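Local coordinates for protein carboxyl esterase NP (Bacillus subtilis, PDB 4CCW) that hydrolyses carboxylic esters, including those of naproxen, to an alcohol and a carboxylate, at residues G132-N137 with D218-V223; N183-D188 with E244-P249; V234-L239 with S258-I263. All coordinates share one frame; numbering follows the deposited sequence.

Contact 1 of 3, residues G132-N137 with D218-V223; sequences GLHTMN and DGFPYV
Phe220 lays its ring against three side chains of helix 130-141, namely Leu133, His134 and Asn137. Its CB starts beside Leu133, 3.9 Å from CD2, and the first torsion, with CG anti to the carbonyl carbon (chi1 -70°), carries the ring in toward the helix. CG remains next to the same methyl, and CD1 comes closer, 3.6 Å from Leu133 CD2. Farther along this side, CE1 is 3.7 Å from Leu133 CD1, while Leu133 CG sits over the ring face, shifted toward the rim, in a CH-pi contact 3.9 Å from the centroid. The CD2-CE2 side turns to His134 instead: CE2 stands over the centre of the imidazole, 3.4 Å above its plane, which makes an edge-to-face pair with the planes at 63°. The helix starts within the GxSxG sequence, just after Ser129, consistent with the nucleophile elbow of an alpha/beta hydrolase, so the loop bearing Phe220 packs on the helix that leads away from the presumed nucleophile. At the tip, CZ meets Asn137 CB at 3.8 Å, CB lying in the plane of the ring. The Asn137 amide stands at 90° to that plane and spends its polar atoms on the helix and its neighbour, OD1 on Arg141 NE and ND2 on Arg104 O. Beyond Phe220 the chain turns through a cis peptide bond, and Pro221 CA then approaches Leu133 CD2 to 3.8 Å.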
loop_
_atom_site.group_PDB
_atom_site.type_symbol
_atom_site.label_atom_id
_atom_site.label_comp_id
_atom_site.label_asym_id
_atom_site.label_seq_id
_atom_site.Cartn_x
_atom_site.Cartn_y
_atom_site.Cartn_z
ATOM N N GLY A 132 -0.412 4.220 -0.625
ATOM C CA GLY A 132 0.074 5.616 -0.571
ATOM C C GLY A 132 -1.080 6.604 -0.748
ATOM O O GLY A 132 -1.116 7.657 -0.109
ATOM N N LEU A 133 -2.024 6.247 -1.621
ATOM C CA LEU A 133 -3.205 7.059 -1.897
ATOM C C LEU A 133 -4.122 7.092 -0.674
ATOM O O LEU A 133 -4.556 8.181 -0.256
ATOM C CB LEU A 133 -3.940 6.532 -3.141
ATOM C CG LEU A 133 -5.354 7.015 -3.480
ATOM C CD1 LEU A 133 -5.466 8.540 -3.531
ATOM C CD2 LEU A 133 -5.743 6.381 -4.826
ATOM N N HIS A 134 -4.373 5.915 -0.089
ATOM C CA HIS A 134 -5.085 5.803 1.191
ATOM C C HIS A 134 -4.418 6.646 2.245
ATOM O O HIS A 134 -5.081 7.348 3.009
ATOM C CB HIS A 134 -5.160 4.341 1.642
ATOM C CG HIS A 134 -6.272 3.558 0.996
ATOM N ND1 HIS A 134 -7.423 3.271 1.630
ATOM C CD2 HIS A 134 -6.365 2.983 -0.273
ATOM C CE1 HIS A 134 -8.227 2.566 0.811
ATOM N NE2 HIS A 134 -7.576 2.381 -0.354
ATOM N N THR A 135 -3.094 6.601 2.297
ATOM C CA THR A 135 -2.349 7.369 3.296
ATOM C C THR A 135 -2.578 8.869 3.123
ATOM O O THR A 135 -2.885 9.560 4.101
ATOM C CB THR A 135 -0.838 7.025 3.297
ATOM O OG1 THR A 135 -0.674 5.660 3.714
ATOM C CG2 THR A 135 -0.077 7.924 4.291
ATOM N N MET A 136 -2.465 9.368 1.896
ATOM C CA MET A 136 -2.657 10.789 1.648
ATOM C C MET A 136 -4.099 11.184 1.991
ATOM O O MET A 136 -4.332 12.201 2.634
ATOM C CB MET A 136 -2.329 11.152 0.190
ATOM C CG MET A 136 -2.404 12.641 -0.105
ATOM S SD MET A 136 -1.085 13.512 0.751
ATOM C CE MET A 136 0.186 13.525 -0.467
ATOM N N ASN A 137 -5.053 10.360 1.580
ATOM C CA ASN A 137 -6.455 10.660 1.839
ATOM C C ASN A 137 -6.700 10.771 3.360
ATOM O O ASN A 137 -7.416 11.674 3.837
ATOM C CB ASN A 137 -7.353 9.583 1.198
ATOM C CG ASN A 137 -8.840 9.865 1.384
ATOM O OD1 ASN A 137 -9.372 10.863 0.890
ATOM N ND2 ASN A 137 -9.519 8.965 2.073
ATOM N N ASP A 218 -16.071 9.912 -6.950
ATOM C CA ASP A 218 -15.927 10.131 -5.499
ATOM C C ASP A 218 -15.129 9.036 -4.773
ATOM O O ASP A 218 -15.099 8.986 -3.537
ATOM C CB ASP A 218 -17.290 10.349 -4.839
ATOM C CG ASP A 218 -18.276 9.224 -5.116
ATOM O OD1 ASP A 218 -17.917 8.226 -5.781
ATOM O OD2 ASP A 218 -19.430 9.340 -4.656
ATOM N N GLY A 219 -14.471 8.175 -5.550
ATOM C CA GLY A 219 -13.713 7.073 -4.987
ATOM C C GLY A 219 -12.233 7.138 -5.323
ATOM O O GLY A 219 -11.651 8.238 -5.433
ATOM N N PHE A 220 -11.627 5.955 -5.439
ATOM C CA PHE A 220 -10.235 5.810 -5.855
ATOM C C PHE A 220 -10.203 5.145 -7.244
ATOM O O PHE A 220 -11.081 4.325 -7.568
ATOM C CB PHE A 220 -9.428 4.970 -4.846
ATOM C CG PHE A 220 -9.177 5.644 -3.506
ATOM C CD1 PHE A 220 -8.985 7.024 -3.399
ATOM C CD2 PHE A 220 -9.106 4.878 -2.343
ATOM C CE1 PHE A 220 -8.725 7.622 -2.166
ATOM C CE2 PHE A 220 -8.860 5.468 -1.115
ATOM C CZ PHE A 220 -8.660 6.842 -1.024
ATOM N N PRO A 221 -9.214 5.491 -8.073
ATOM C CA PRO A 221 -8.101 6.401 -7.793
ATOM C C PRO A 221 -8.541 7.853 -7.818
ATOM O O PRO A 221 -9.641 8.159 -8.286
ATOM C CB PRO A 221 -7.128 6.118 -8.941
ATOM C CG PRO A 221 -8.013 5.700 -10.055
ATOM C CD PRO A 221 -9.081 4.872 -9.408
ATOM N N TYR A 222 -7.681 8.736 -7.305
ATOM C CA TYR A 222 -8.015 10.146 -7.180
ATOM C C TYR A 222 -6.751 10.982 -7.267
ATOM O O TYR A 222 -5.696 10.555 -6.810
ATOM C CB TYR A 222 -8.754 10.413 -5.848
ATOM C CG TYR A 222 -9.141 11.873 -5.635
ATOM C CD1 TYR A 222 -10.056 12.507 -6.491
ATOM C CD2 TYR A 222 -8.588 12.622 -4.594
ATOM C CE1 TYR A 222 -10.416 13.833 -6.312
ATOM C CE2 TYR A 222 -8.947 13.950 -4.408
ATOM C CZ TYR A 222 -9.857 14.546 -5.269
ATOM O OH TYR A 222 -10.205 15.864 -5.117
ATOM N N VAL A 223 -6.867 12.151 -7.888
ATOM C CA VAL A 223 -5.795 13.148 -7.916
ATOM C C VAL A 223 -6.251 14.332 -7.077
ATOM O O VAL A 223 -7.279 14.946 -7.363
ATOM C CB VAL A 223 -5.514 13.592 -9.365
ATOM C CG1 VAL A 223 -4.521 14.764 -9.396
ATOM C CG2 VAL A 223 -4.940 12.408 -10.145
#

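Contact 2 of 3, residues N183-D188 with E244-P249; sequences NWMMTD and EVIYDP
Trp184 and Met185, in the last turn of helix 177-185, pack on Val245 and Ile246 of the loop after strand 236-241. In the alpha/beta hydrolase fold this loop carries the acid of the catalytic triad, a role that Glu244 is likely to fill, since its OE1 is hydrogen-bonded to ND1 of His273. Trp184 comes first along the helix. Its CG is anti to the backbone N (chi1 170°), which swings the indole out across Val245. There CG2 of the valine points into one face of the six-membered ring, 3.5 Å from its centroid and 12° off the normal, a CH-pi contact. Val245 CG1 lies back toward the helix, 3.6 Å from the carbonyl oxygen of Trp184. The indole also stacks with Tyr168; an alanine here would probably leave both that ring and Val245 CG2 without their aromatic partner and open a gap between the helix and the loop. Next comes Met185, whose CA is 4.0 Å from Val245 CG2. Its side chain runs out extended and bends at the last torsion (chi3 -84°), bringing CE to 4.0 Å from Ile246 CG2; both side chains also touch His273. Within the loop itself, Glu244 OE2 accepts two backbone N-H groups: Val245 N at 2.7 Å from the anti side, and Ile246 N at 2.9 Å along a nearly straight path from above the carboxylate plane.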
loop_
_atom_site.group_PDB
_atom_site.type_symbol
_atom_site.label_atom_id
_atom_site.label_comp_id
_atom_site.label_asym_id
_atom_site.label_seq_id
_atom_site.Cartn_x
_atom_site.Cartn_y
_atom_site.Cartn_z
ATOM N N ASN A 183 7.149 -7.441 -16.078
ATOM C CA ASN A 183 8.264 -7.036 -16.927
ATOM C C ASN A 183 8.182 -5.556 -17.291
ATOM O O ASN A 183 9.205 -4.880 -17.441
ATOM C CB ASN A 183 8.327 -7.908 -18.182
ATOM C CG ASN A 183 8.675 -9.361 -17.870
ATOM O OD1 ASN A 183 8.998 -9.708 -16.731
ATOM N ND2 ASN A 183 8.608 -10.217 -18.885
ATOM N N TRP A 184 6.955 -5.064 -17.426
ATOM C CA TRP A 184 6.707 -3.653 -17.655
ATOM C C TRP A 184 7.042 -2.833 -16.441
ATOM O O TRP A 184 7.742 -1.831 -16.553
ATOM C CB TRP A 184 5.255 -3.452 -18.055
ATOM C CG TRP A 184 4.777 -2.019 -18.093
ATOM C CD1 TRP A 184 5.138 -1.018 -19.000
ATOM C CD2 TRP A 184 3.786 -1.390 -17.202
ATOM N NE1 TRP A 184 4.456 0.146 -18.735
ATOM C CE2 TRP A 184 3.638 -0.004 -17.666
ATOM C CE3 TRP A 184 3.038 -1.820 -16.100
ATOM C CZ2 TRP A 184 2.772 0.891 -17.049
ATOM C CZ3 TRP A 184 2.178 -0.900 -15.481
ATOM C CH2 TRP A 184 2.043 0.417 -15.947
ATOM N N MET A 185 6.564 -3.267 -15.276
ATOM C CA MET A 185 6.709 -2.499 -14.044
ATOM C C MET A 185 8.116 -2.592 -13.452
ATOM O O MET A 185 8.565 -1.693 -12.746
ATOM C CB MET A 185 5.660 -2.952 -13.020
ATOM C CG MET A 185 5.645 -2.156 -11.732
ATOM S SD MET A 185 4.175 -2.478 -10.757
ATOM C CE MET A 185 3.059 -1.336 -11.561
ATOM N N MET A 186 8.811 -3.686 -13.731
ATOM C CA MET A 186 10.109 -3.913 -13.096
ATOM C C MET A 186 11.233 -4.155 -14.088
ATOM O O MET A 186 11.085 -4.956 -14.998
ATOM C CB MET A 186 9.984 -5.061 -12.102
ATOM C CG MET A 186 8.785 -4.881 -11.184
ATOM S SD MET A 186 8.642 -6.084 -9.866
ATOM C CE MET A 186 10.103 -5.700 -8.909
ATOM N N THR A 187 12.347 -3.445 -13.907
ATOM C CA THR A 187 13.554 -3.651 -14.716
ATOM C C THR A 187 14.056 -5.082 -14.509
ATOM O O THR A 187 14.549 -5.720 -15.439
ATOM C CB THR A 187 14.652 -2.618 -14.366
ATOM O OG1 THR A 187 14.120 -1.293 -14.519
ATOM C CG2 THR A 187 15.874 -2.774 -15.274
ATOM N N ASP A 188 13.900 -5.581 -13.285
ATOM C CA ASP A 188 14.218 -6.967 -12.959
ATOM C C ASP A 188 13.205 -7.519 -11.959
ATOM O O ASP A 188 13.345 -7.319 -10.752
ATOM C CB ASP A 188 15.638 -7.074 -12.404
ATOM C CG ASP A 188 16.104 -8.520 -12.246
ATOM O OD1 ASP A 188 15.406 -9.448 -12.712
ATOM O OD2 ASP A 188 17.172 -8.725 -11.647
ATOM N N GLU A 244 9.953 4.555 -12.625
ATOM C CA GLU A 244 8.473 4.544 -12.507
ATOM C C GLU A 244 7.787 4.529 -13.867
ATOM O O GLU A 244 8.226 5.207 -14.791
ATOM C CB GLU A 244 7.985 5.742 -11.667
ATOM C CG GLU A 244 6.465 5.835 -11.546
ATOM C CD GLU A 244 5.864 4.636 -10.834
ATOM O OE1 GLU A 244 5.774 4.662 -9.583
ATOM O OE2 GLU A 244 5.509 3.664 -11.542
ATOM N N VAL A 245 6.698 3.768 -13.979
ATOM C CA VAL A 245 5.964 3.621 -15.237
ATOM C C VAL A 245 4.512 4.086 -15.144
ATOM O O VAL A 245 3.849 4.268 -16.182
ATOM C CB VAL A 245 5.948 2.156 -15.732
ATOM C CG1 VAL A 245 7.348 1.699 -16.154
ATOM C CG2 VAL A 245 5.327 1.243 -14.671
ATOM N N ILE A 246 3.985 4.248 -13.928
ATOM C CA ILE A 246 2.546 4.552 -13.781
ATOM C C ILE A 246 2.239 6.027 -14.053
ATOM O O ILE A 246 1.086 6.387 -14.316
ATOM C CB ILE A 246 1.926 4.069 -12.428
ATOM C CG1 ILE A 246 2.404 4.910 -11.230
ATOM C CG2 ILE A 246 2.182 2.558 -12.244
ATOM C CD1 ILE A 246 1.438 4.926 -10.038
ATOM N N TYR A 247 3.285 6.854 -13.960
ATOM C CA TYR A 247 3.285 8.253 -14.394
ATOM C C TYR A 247 4.740 8.706 -14.438
ATOM O O TYR A 247 5.663 7.915 -14.152
ATOM C CB TYR A 247 2.414 9.140 -13.471
ATOM C CG TYR A 247 2.611 8.845 -11.998
ATOM C CD1 TYR A 247 3.903 8.832 -11.442
ATOM C CD2 TYR A 247 1.523 8.563 -11.172
ATOM C CE1 TYR A 247 4.099 8.541 -10.112
ATOM C CE2 TYR A 247 1.700 8.284 -9.833
ATOM C CZ TYR A 247 2.998 8.286 -9.304
ATOM O OH TYR A 247 3.198 7.997 -7.980
ATOM N N ASP A 248 4.978 9.959 -14.804
ATOM C CA ASP A 248 6.344 10.471 -14.833
ATOM C C ASP A 248 6.757 10.886 -13.417
ATOM O O ASP A 248 6.081 11.718 -12.796
ATOM C CB ASP A 248 6.447 11.636 -15.816
ATOM C CG ASP A 248 7.866 12.186 -15.925
ATOM O OD1 ASP A 248 8.503 12.499 -14.898
ATOM O OD2 ASP A 248 8.350 12.342 -17.057
ATOM N N PRO A 249 7.817 10.252 -12.872
ATOM C CA PRO A 249 8.073 10.461 -11.448
ATOM C C PRO A 249 8.590 11.861 -11.185
ATOM O O PRO A 249 8.361 12.405 -10.120
ATOM C CB PRO A 249 9.134 9.402 -11.110
ATOM C CG PRO A 249 9.843 9.138 -12.406
ATOM C CD PRO A 249 8.777 9.313 -13.474
#

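Contact 3 of 3, residues V234-L239 with S258-I263; sequences VPILLL and SFVPDI
One face of the Asp262 carboxylate lies over CA and CB of Pro235, with OD2 3.8 Å from CB, and the two side chains run side by side in the same direction. On that same face water 2 approaches from above the plane rather than at the rim, hydrogen-bonded to Asp262 OD1 at 2.9 Å and to the carbonyl oxygen of Ile236 at 3.0 Å. Water 1 joins the two backbones, 2.9 Å from Val234 O and 3.1 Å from Asp262 N. Between these two bridges runs the direct bond from Ile236 N to Asp262 O, 3.0 Å long, with the donor tilted 21° from the carbonyl plane. The Ile236 carbonyl, which also accepts a backbone bond from Glu264, has the CA-H of Ile263 beside it, CA 3.4 Å from the oxygen. Ile236 and Ile263 form a parallel bridge pair with their side chains on one face of the sheet. Ile263 extends CG1 anti to its backbone N (chi1 -163°), past CG2 of Ile236, and sets CD1 against CB of Leu238. Ile236 also sends CD1 to Val260 CG1, at 3.8 Å, the two side chains crossing at about a right angle, so the residue just past helix 249-259 is packed onto the strand. The contact closes the beta-alpha-beta crossover of strand 236-241, helix 249-259 and strand 263-268, the repeating unit of the mostly parallel central sheet of alpha/beta hydrolases.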
loop_
_atom_site.group_PDB
_atom_site.type_symbol
_atom_site.label_atom_id
_atom_site.label_comp_id
_atom_site.label_asym_id
_atom_site.label_seq_id
_atom_site.Cartn_x
_atom_site.Cartn_y
_atom_site.Cartn_z
ATOM N N VAL A 234 0.529 17.505 7.928
ATOM C CA VAL A 234 1.298 16.389 8.446
ATOM C C VAL A 234 2.608 16.326 7.634
ATOM O O VAL A 234 2.570 16.476 6.412
ATOM C CB VAL A 234 0.486 15.068 8.284
ATOM C CG1 VAL A 234 1.266 13.861 8.775
ATOM C CG2 VAL A 234 -0.832 15.147 9.045
ATOM N N PRO A 235 3.755 16.076 8.287
ATOM C CA PRO A 235 4.983 15.926 7.485
ATOM C C PRO A 235 4.911 14.707 6.579
ATOM O O PRO A 235 4.473 13.634 7.016
ATOM C CB PRO A 235 6.100 15.736 8.535
ATOM C CG PRO A 235 5.465 15.931 9.867
ATOM C CD PRO A 235 3.983 15.823 9.720
ATOM N N ILE A 236 5.367 14.879 5.332
ATOM C CA ILE A 236 5.328 13.846 4.319
ATOM C C ILE A 236 6.710 13.614 3.729
ATOM O O ILE A 236 7.438 14.566 3.449
ATOM C CB ILE A 236 4.345 14.240 3.198
ATOM C CG1 ILE A 236 2.905 14.276 3.746
ATOM C CG2 ILE A 236 4.496 13.344 1.972
ATOM C CD1 ILE A 236 1.914 14.854 2.766
ATOM N N LEU A 237 7.072 12.340 3.591
ATOM C CA LEU A 237 8.244 11.956 2.827
ATOM C C LEU A 237 7.680 11.299 1.592
ATOM O O LEU A 237 6.968 10.311 1.691
ATOM C CB LEU A 237 9.139 10.969 3.595
ATOM C CG LEU A 237 10.257 10.278 2.794
ATOM C CD1 LEU A 237 11.426 11.232 2.560
ATOM C CD2 LEU A 237 10.757 9.042 3.537
ATOM N N LEU A 238 8.006 11.845 0.430
ATOM C CA LEU A 238 7.570 11.263 -0.832
ATOM C C LEU A 238 8.751 10.628 -1.535
ATOM O O LEU A 238 9.692 11.319 -1.893
ATOM C CB LEU A 238 6.907 12.322 -1.730
ATOM C CG LEU A 238 6.548 11.885 -3.159
ATOM C CD1 LEU A 238 5.469 10.792 -3.127
ATOM C CD2 LEU A 238 6.034 13.082 -3.976
ATOM N N LEU A 239 8.710 9.304 -1.689
ATOM C CA LEU A 239 9.705 8.565 -2.456
ATOM C C LEU A 239 9.119 8.049 -3.749
ATOM O O LEU A 239 8.054 7.415 -3.752
ATOM C CB LEU A 239 10.251 7.372 -1.664
ATOM C CG LEU A 239 10.903 7.647 -0.316
ATOM C CD1 LEU A 239 11.491 6.360 0.257
ATOM C CD2 LEU A 239 11.983 8.731 -0.409
ATOM N N SER A 258 5.446 21.503 -5.287
ATOM C CA SER A 258 4.870 22.830 -5.558
ATOM C C SER A 258 3.788 23.238 -4.544
ATOM O O SER A 258 3.623 24.430 -4.265
ATOM C CB SER A 258 4.310 22.898 -6.991
ATOM O OG SER A 258 5.390 22.865 -7.949
ATOM N N PHE A 259 3.060 22.258 -4.007
ATOM C CA PHE A 259 1.885 22.541 -3.162
ATOM C C PHE A 259 1.921 22.039 -1.709
ATOM O O PHE A 259 1.341 22.685 -0.815
ATOM C CB PHE A 259 0.620 21.988 -3.839
ATOM C CG PHE A 259 0.331 22.599 -5.180
ATOM C CD1 PHE A 259 -0.268 23.845 -5.272
ATOM C CD2 PHE A 259 0.653 21.920 -6.356
ATOM C CE1 PHE A 259 -0.528 24.418 -6.504
ATOM C CE2 PHE A 259 0.410 22.496 -7.590
ATOM C CZ PHE A 259 -0.181 23.744 -7.666
ATOM N N VAL A 260 2.548 20.893 -1.458
ATOM C CA VAL A 260 2.483 20.291 -0.112
ATOM C C VAL A 260 3.444 21.048 0.808
ATOM O O VAL A 260 4.623 21.097 0.525
ATOM C CB VAL A 260 2.827 18.783 -0.121
ATOM C CG1 VAL A 260 2.856 18.212 1.291
ATOM C CG2 VAL A 260 1.836 18.005 -0.989
ATOM N N PRO A 261 2.934 21.637 1.894
ATOM C CA PRO A 261 3.756 22.532 2.730
ATOM C C PRO A 261 4.966 21.864 3.366
ATOM O O PRO A 261 6.046 22.449 3.408
ATOM C CB PRO A 261 2.787 22.959 3.825
ATOM C CG PRO A 261 1.472 22.926 3.150
ATOM C CD PRO A 261 1.519 21.688 2.305
ATOM N N ASP A 262 4.791 20.659 3.880
ATOM C CA ASP A 262 5.844 20.076 4.688
ATOM C C ASP A 262 6.175 18.770 4.008
ATOM O O ASP A 262 5.581 17.737 4.321
ATOM C CB ASP A 262 5.360 19.889 6.137
ATOM C CG ASP A 262 6.463 19.466 7.096
ATOM O OD1 ASP A 262 7.556 19.050 6.650
ATOM O OD2 ASP A 262 6.231 19.553 8.322
ATOM N N ILE A 263 7.099 18.836 3.047
ATOM C CA ILE A 263 7.421 17.678 2.206
ATOM C C ILE A 263 8.933 17.501 2.039
ATOM O O ILE A 263 9.674 18.488 1.950
ATOM C CB ILE A 263 6.714 17.753 0.819
ATOM C CG1 ILE A 263 6.708 16.386 0.139
ATOM C CG2 ILE A 263 7.350 18.793 -0.104
ATOM C CD1 ILE A 263 5.627 16.226 -0.912
HETATM O O HOH W 1 2.402 18.997 4.997
HETATM O O HOH W 2 8.351 16.518 5.574
#

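The centre of contact 1 is about 11 Å from the centre of the chain, those of contacts 2 and 3 about 16 Å and 18 Å, although each contact is only partly buried. Contacts 1 and 2 bring loops against helices through aromatic and apolar side chains, whereas contact 3, at the sheet edge formed by strand 263-268, adds backbone bonding and bridging waters to its apolar side chains. Contacts 2 and 3 draw on opposite ends of one stretch: strand 236-241 begins in contact 3 and leads to the loop of contact 2, beside His273. Contacts 1 and 3 meet directly, Met136 SD lying 3.9 Å from Ile236 CD1, where helix 130-141 packs against the sheet.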